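Long-range contact in peroxiredoxin PRX1, mitochondrial (Saccharomyces cerevisiae, PDB 5YKJ), which probably reduces hydrogen peroxide and other peroxides in yeast mitochondria as a 1-Cys thiol peroxidase whose oxidised cysteine is resolved through the glutathione and thioredoxin systems: residues A[2-16]-A[95-109]. Sequence-based numbering, arbitrary orientation.
Sequences LRINSDAPNFDADTT and PIIGDTFRNVAFLYD
Thr-15 bridges Ile-97 at the outer edge of strand 96-98, an end strand of the five-stranded mixed sheet in this thioredoxin-fold domain. They form a single antiparallel, non-hydrogen-bonded pair. On one side of it Gly-98 N donates to Asp-14 O (2.9 Å). On the other Thr-16 N donates to Ile-96 O (3.2 Å). Thr-16 OG1 adds a side-chain bond by accepting from Ile-96 N (2.9 Å). Thr-16 chi1 of 54° places OG1 between its own backbone N and carbonyl carbon, which turns it toward Ile-96 N. A water extends the pairing from Asp-14 N to Gly-98 O.

Further back along 2-16, Phe-11 packs against strand and helix together. Val-104 CG1, from helix 103-107, sits over the centre of the ring, 3.9 Å from its centroid. Ile-97 CD1 meets the ring edge near CZ. The Phe-11 ring also stacks with Phe-22 of helix 22-26. Asp-99 fixes the start of the helix: its two carboxylate oxygens accept from Val-104 N and Ala-105 N.

Tyr-108 follows the helix. Its ring meets that of Phe-11 rim to rim, with planes at 89°. Tyr-108 OH donates to Pro-9 O (2.8 Å), which ties down the end of the buried phenol. Pro-9 CG lies over one Tyr-108 face, offset toward the rim. Pro-9 CB touches Leu-107 CD1 (3.8 Å). Leu-2 CD1 packs on Tyr-108 CD2 (3.8 Å). Asp-109 is the C-prime residue of the Schellman motif ending the helix. Its OD2 accepts from Leu-2 N (2.9 Å), nearly along the C-O axis.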
loop_
_atom_site.group_PDB
_atom_site.type_symbol
_atom_site.label_atom_id
_atom_site.label_comp_id
_atom_site.label_asym_id
_atom_site.label_seq_id
_atom_site.Cartn_x
_atom_site.Cartn_y
_atom_site.Cartn_z
ATOM N N LEU A 2 -2.041 15.370 -0.474
ATOM C CA LEU A 2 -2.513 14.118 -1.007
ATOM C C LEU A 2 -3.531 13.526 -0.019
ATOM O O LEU A 2 -3.331 13.544 1.123
ATOM C CB LEU A 2 -1.351 13.109 -1.246
ATOM C CG LEU A 2 -0.291 13.440 -2.274
ATOM C CD1 LEU A 2 0.787 12.390 -2.321
ATOM C CD2 LEU A 2 -0.911 13.604 -3.630
ATOM N N ARG A 3 -4.599 12.985 -0.559
ATOM C CA ARG A 3 -5.634 12.322 0.173
ATOM C C ARG A 3 -6.125 11.150 -0.680
ATOM O O ARG A 3 -5.764 11.026 -1.782
ATOM C CB ARG A 3 -6.865 13.223 0.429
ATOM C CG ARG A 3 -6.608 14.420 1.308
ATOM C CD ARG A 3 -7.905 15.132 1.687
ATOM N NE ARG A 3 -7.702 16.379 2.399
ATOM C CZ ARG A 3 -7.657 17.543 1.821
ATOM N NH1 ARG A 3 -7.792 17.654 0.521
ATOM N NH2 ARG A 3 -7.460 18.611 2.539
ATOM N N ILE A 4 -6.995 10.334 -0.124
ATOM C CA ILE A 4 -7.560 9.259 -0.900
ATOM C C ILE A 4 -8.243 9.935 -2.084
ATOM O O ILE A 4 -8.764 10.980 -1.977
ATOM C CB ILE A 4 -8.514 8.322 -0.093
ATOM C CG1 ILE A 4 -9.671 9.083 0.597
ATOM C CG2 ILE A 4 -7.755 7.532 0.962
ATOM C CD1 ILE A 4 -10.791 8.194 1.124
ATOM N N ASN A 5 -8.139 9.276 -3.217
ATOM C CA ASN A 5 -8.625 9.699 -4.507
ATOM C C ASN A 5 -7.748 10.670 -5.260
ATOM O O ASN A 5 -8.054 10.992 -6.327
ATOM C CB ASN A 5 -10.055 10.147 -4.450
ATOM C CG ASN A 5 -10.965 9.060 -3.929
ATOM O OD1 ASN A 5 -10.740 7.913 -4.114
ATOM N ND2 ASN A 5 -11.966 9.452 -3.246
ATOM N N SER A 6 -6.648 11.089 -4.652
ATOM C CA SER A 6 -5.674 11.915 -5.315
ATOM C C SER A 6 -4.834 11.014 -6.239
ATOM O O SER A 6 -4.713 9.897 -6.001
ATOM C CB SER A 6 -4.706 12.559 -4.313
ATOM O OG SER A 6 -5.333 13.496 -3.516
ATOM N N ASP A 7 -4.268 11.602 -7.257
ATOM C CA ASP A 7 -3.350 10.892 -8.102
ATOM C C ASP A 7 -2.041 10.723 -7.338
ATOM O O ASP A 7 -1.579 11.598 -6.770
ATOM C CB ASP A 7 -3.014 11.661 -9.368
ATOM C CG ASP A 7 -4.189 11.808 -10.308
ATOM O OD1 ASP A 7 -5.002 10.908 -10.408
ATOM O OD2 ASP A 7 -4.231 12.862 -10.926
ATOM N N ALA A 8 -1.477 9.542 -7.424
ATOM C CA ALA A 8 -0.186 9.293 -6.856
ATOM C C ALA A 8 0.849 9.894 -7.822
ATOM O O ALA A 8 0.958 9.534 -8.910
ATOM C CB ALA A 8 0.056 7.810 -6.747
ATOM N N PRO A 9 1.617 10.859 -7.327
ATOM C CA PRO A 9 2.585 11.504 -8.207
ATOM C C PRO A 9 3.673 10.575 -8.713
ATOM O O PRO A 9 4.156 9.810 -7.999
ATOM C CB PRO A 9 3.254 12.569 -7.335
ATOM C CG PRO A 9 2.658 12.473 -6.023
ATOM C CD PRO A 9 1.553 11.501 -6.020
ATOM N N ASN A 10 4.007 10.711 -9.983
ATOM C CA ASN A 10 5.066 9.946 -10.553
ATOM C C ASN A 10 6.423 10.543 -10.178
ATOM O O ASN A 10 6.525 11.662 -9.862
ATOM C CB ASN A 10 4.927 9.901 -12.066
ATOM C CG ASN A 10 5.757 8.786 -12.704
ATOM O OD1 ASN A 10 6.368 8.019 -12.032
ATOM N ND2 ASN A 10 5.771 8.757 -14.026
ATOM N N PHE A 11 7.449 9.731 -10.248
ATOM C CA PHE A 11 8.773 10.154 -9.902
ATOM C C PHE A 11 9.800 9.214 -10.487
ATOM O O PHE A 11 9.491 8.170 -10.809
ATOM C CB PHE A 11 8.974 10.286 -8.360
ATOM C CG PHE A 11 8.698 9.034 -7.576
ATOM C CD1 PHE A 11 9.695 8.117 -7.347
ATOM C CD2 PHE A 11 7.466 8.795 -7.022
ATOM C CE1 PHE A 11 9.458 6.946 -6.682
ATOM C CE2 PHE A 11 7.243 7.644 -6.320
ATOM C CZ PHE A 11 8.241 6.732 -6.132
ATOM N N ASP A 12 11.030 9.684 -10.542
ATOM C CA ASP A 12 12.164 8.896 -10.922
ATOM C C ASP A 12 13.009 8.750 -9.664
ATOM O O ASP A 12 13.131 9.655 -8.936
ATOM C CB ASP A 12 13.013 9.547 -12.010
ATOM C CG ASP A 12 12.307 9.613 -13.344
ATOM O OD1 ASP A 12 11.808 8.680 -13.838
ATOM O OD2 ASP A 12 12.275 10.679 -13.899
ATOM N N ALA A 13 13.570 7.589 -9.450
ATOM C CA ALA A 13 14.385 7.381 -8.279
ATOM C C ALA A 13 15.393 6.282 -8.475
ATOM O O ALA A 13 15.235 5.474 -9.285
ATOM C CB ALA A 13 13.508 6.985 -7.101
ATOM N N ASP A 14 16.411 6.338 -7.638
ATOM C CA ASP A 14 17.414 5.316 -7.515
ATOM C C ASP A 14 16.873 4.331 -6.462
ATOM O O ASP A 14 16.354 4.723 -5.476
ATOM C CB ASP A 14 18.729 5.919 -7.052
ATOM C CG ASP A 14 19.073 7.158 -7.808
ATOM O OD1 ASP A 14 19.565 7.006 -8.916
ATOM O OD2 ASP A 14 18.782 8.288 -7.325
ATOM N N THR A 15 17.002 3.059 -6.765
ATOM C CA THR A 15 16.509 2.011 -5.915
ATOM C C THR A 15 17.442 0.804 -5.929
ATOM O O THR A 15 18.379 0.754 -6.672
ATOM C CB THR A 15 15.125 1.488 -6.353
ATOM O OG1 THR A 15 15.249 0.628 -7.464
ATOM C CG2 THR A 15 14.214 2.628 -6.761
ATOM N N THR A 16 17.088 -0.149 -5.085
ATOM C CA THR A 16 17.799 -1.395 -4.919
ATOM C C THR A 16 17.714 -2.244 -6.163
ATOM O O THR A 16 18.426 -3.179 -6.250
ATOM C CB THR A 16 17.338 -2.221 -3.699
ATOM O OG1 THR A 16 15.933 -2.426 -3.768
ATOM C CG2 THR A 16 17.731 -1.583 -2.424
ATOM N N PRO A 95 11.696 -3.357 -4.960
ATOM C CA PRO A 95 12.651 -2.307 -4.705
ATOM C C PRO A 95 12.437 -1.545 -3.412
ATOM O O PRO A 95 11.373 -1.500 -2.923
ATOM C CB PRO A 95 12.401 -1.295 -5.828
ATOM C CG PRO A 95 11.311 -1.816 -6.658
ATOM C CD PRO A 95 10.671 -2.906 -5.913
ATOM N N ILE A 96 13.515 -0.964 -2.950
ATOM C CA ILE A 96 13.483 -0.035 -1.865
ATOM C C ILE A 96 14.113 1.242 -2.456
ATOM O O ILE A 96 15.176 1.198 -2.943
ATOM C CB ILE A 96 14.243 -0.462 -0.604
ATOM C CG1 ILE A 96 13.784 -1.855 -0.171
ATOM C CG2 ILE A 96 13.968 0.525 0.511
ATOM C CD1 ILE A 96 14.342 -2.305 1.130
ATOM N N ILE A 97 13.371 2.347 -2.395
ATOM C CA ILE A 97 13.815 3.600 -2.926
ATOM C C ILE A 97 14.843 4.302 -2.023
ATOM O O ILE A 97 14.635 4.448 -0.889
ATOM C CB ILE A 97 12.598 4.550 -3.103
ATOM C CG1 ILE A 97 11.574 3.979 -4.096
ATOM C CG2 ILE A 97 13.039 5.968 -3.444
ATOM C CD1 ILE A 97 10.156 4.493 -3.874
ATOM N N GLY A 98 15.947 4.724 -2.616
ATOM C CA GLY A 98 16.942 5.448 -1.872
ATOM C C GLY A 98 16.633 6.934 -1.893
ATOM O O GLY A 98 17.012 7.638 -2.746
ATOM N N ASP A 99 15.895 7.375 -0.919
ATOM C CA ASP A 99 15.469 8.744 -0.806
ATOM C C ASP A 99 16.353 9.512 0.161
ATOM O O ASP A 99 15.942 10.021 1.132
ATOM C CB ASP A 99 14.015 8.746 -0.344
ATOM C CG ASP A 99 13.301 10.055 -0.627
ATOM O OD1 ASP A 99 13.663 10.688 -1.548
ATOM O OD2 ASP A 99 12.388 10.359 0.096
ATOM N N THR A 100 17.605 9.609 -0.225
ATOM C CA THR A 100 18.638 10.119 0.591
ATOM C C THR A 100 18.357 11.522 1.140
ATOM O O THR A 100 18.688 11.806 2.222
ATOM C CB THR A 100 19.903 10.220 -0.280
ATOM O OG1 THR A 100 20.129 8.998 -0.984
ATOM C CG2 THR A 100 21.055 10.625 0.519
ATOM N N PHE A 101 17.743 12.364 0.322
ATOM C CA PHE A 101 17.454 13.760 0.658
ATOM C C PHE A 101 15.967 14.095 0.908
ATOM O O PHE A 101 15.591 15.211 0.877
ATOM C CB PHE A 101 18.107 14.747 -0.352
ATOM C CG PHE A 101 19.610 14.553 -0.517
ATOM C CD1 PHE A 101 20.466 15.080 0.361
ATOM C CD2 PHE A 101 20.124 13.849 -1.539
ATOM C CE1 PHE A 101 21.838 14.931 0.233
ATOM C CE2 PHE A 101 21.486 13.666 -1.675
ATOM C CZ PHE A 101 22.319 14.210 -0.772
ATOM N N ARG A 102 15.187 13.061 1.104
ATOM C CA ARG A 102 13.780 13.152 1.411
ATOM C C ARG A 102 12.943 13.734 0.290
ATOM O O ARG A 102 11.861 14.135 0.535
ATOM C CB ARG A 102 13.497 14.016 2.664
ATOM C CG ARG A 102 14.313 13.834 3.868
ATOM C CD ARG A 102 14.242 15.106 4.711
ATOM N NE ARG A 102 15.219 15.005 5.745
ATOM C CZ ARG A 102 15.066 15.258 7.019
ATOM N NH1 ARG A 102 13.954 15.721 7.514
ATOM N NH2 ARG A 102 16.089 15.042 7.771
ATOM N N ASN A 103 13.470 13.737 -0.910
ATOM C CA ASN A 103 12.736 14.324 -1.999
ATOM C C ASN A 103 11.388 13.610 -2.311
ATOM O O ASN A 103 10.413 14.234 -2.564
ATOM C CB ASN A 103 13.624 14.405 -3.283
ATOM C CG ASN A 103 14.933 15.134 -3.058
ATOM O OD1 ASN A 103 14.962 16.157 -2.552
ATOM N ND2 ASN A 103 15.977 14.547 -3.445
ATOM N N VAL A 104 11.424 12.287 -2.340
ATOM C CA VAL A 104 10.221 11.507 -2.610
ATOM C C VAL A 104 9.226 11.572 -1.427
ATOM O O VAL A 104 8.085 11.661 -1.600
ATOM C CB VAL A 104 10.508 10.043 -3.040
ATOM C CG1 VAL A 104 9.236 9.237 -3.321
ATOM C CG2 VAL A 104 11.439 10.019 -4.224
ATOM N N ALA A 105 9.773 11.550 -0.227
ATOM C CA ALA A 105 8.946 11.664 0.954
ATOM C C ALA A 105 8.196 12.988 0.963
ATOM O O ALA A 105 7.106 13.059 1.331
ATOM C CB ALA A 105 9.819 11.574 2.198
ATOM N N PHE A 106 8.901 14.026 0.551
ATOM C CA PHE A 106 8.366 15.364 0.444
ATOM C C PHE A 106 7.255 15.418 -0.604
ATOM O O PHE A 106 6.223 15.948 -0.373
ATOM C CB PHE A 106 9.506 16.354 0.125
ATOM C CG PHE A 106 9.071 17.798 -0.041
ATOM C CD1 PHE A 106 8.600 18.547 0.993
ATOM C CD2 PHE A 106 9.185 18.382 -1.265
ATOM C CE1 PHE A 106 8.221 19.834 0.785
ATOM C CE2 PHE A 106 8.827 19.674 -1.454
ATOM C CZ PHE A 106 8.341 20.399 -0.435
ATOM N N LEU A 107 7.522 14.765 -1.728
ATOM C CA LEU A 107 6.565 14.702 -2.803
ATOM C C LEU A 107 5.262 14.008 -2.358
ATOM O O LEU A 107 4.239 14.282 -2.844
ATOM C CB LEU A 107 7.165 13.985 -4.009
ATOM C CG LEU A 107 6.273 13.661 -5.180
ATOM C CD1 LEU A 107 5.909 14.948 -5.905
ATOM C CD2 LEU A 107 6.996 12.728 -6.119
ATOM N N TYR A 108 5.419 13.111 -1.416
ATOM C CA TYR A 108 4.297 12.363 -0.884
ATOM C C TYR A 108 3.690 12.920 0.405
ATOM O O TYR A 108 2.954 12.275 1.036
ATOM C CB TYR A 108 4.583 10.838 -0.837
ATOM C CG TYR A 108 4.289 10.155 -2.143
ATOM C CD1 TYR A 108 5.132 10.297 -3.207
ATOM C CD2 TYR A 108 3.149 9.394 -2.300
ATOM C CE1 TYR A 108 4.843 9.721 -4.424
ATOM C CE2 TYR A 108 2.852 8.820 -3.506
ATOM C CZ TYR A 108 3.706 8.972 -4.557
ATOM O OH TYR A 108 3.397 8.396 -5.713
ATOM N N ASP A 109 4.098 14.144 0.699
ATOM C CA ASP A 109 3.596 14.931 1.812
ATOM C C ASP A 109 3.895 14.431 3.227
ATOM O O ASP A 109 3.255 14.826 4.144
ATOM C CB ASP A 109 2.091 15.179 1.657
ATOM C CG ASP A 109 1.753 16.179 0.552
ATOM O OD1 ASP A 109 2.515 17.029 0.238
ATOM O OD2 ASP A 109 0.674 16.102 0.017
HETATM O O HOH W 1 16.326 8.394 -5.358
#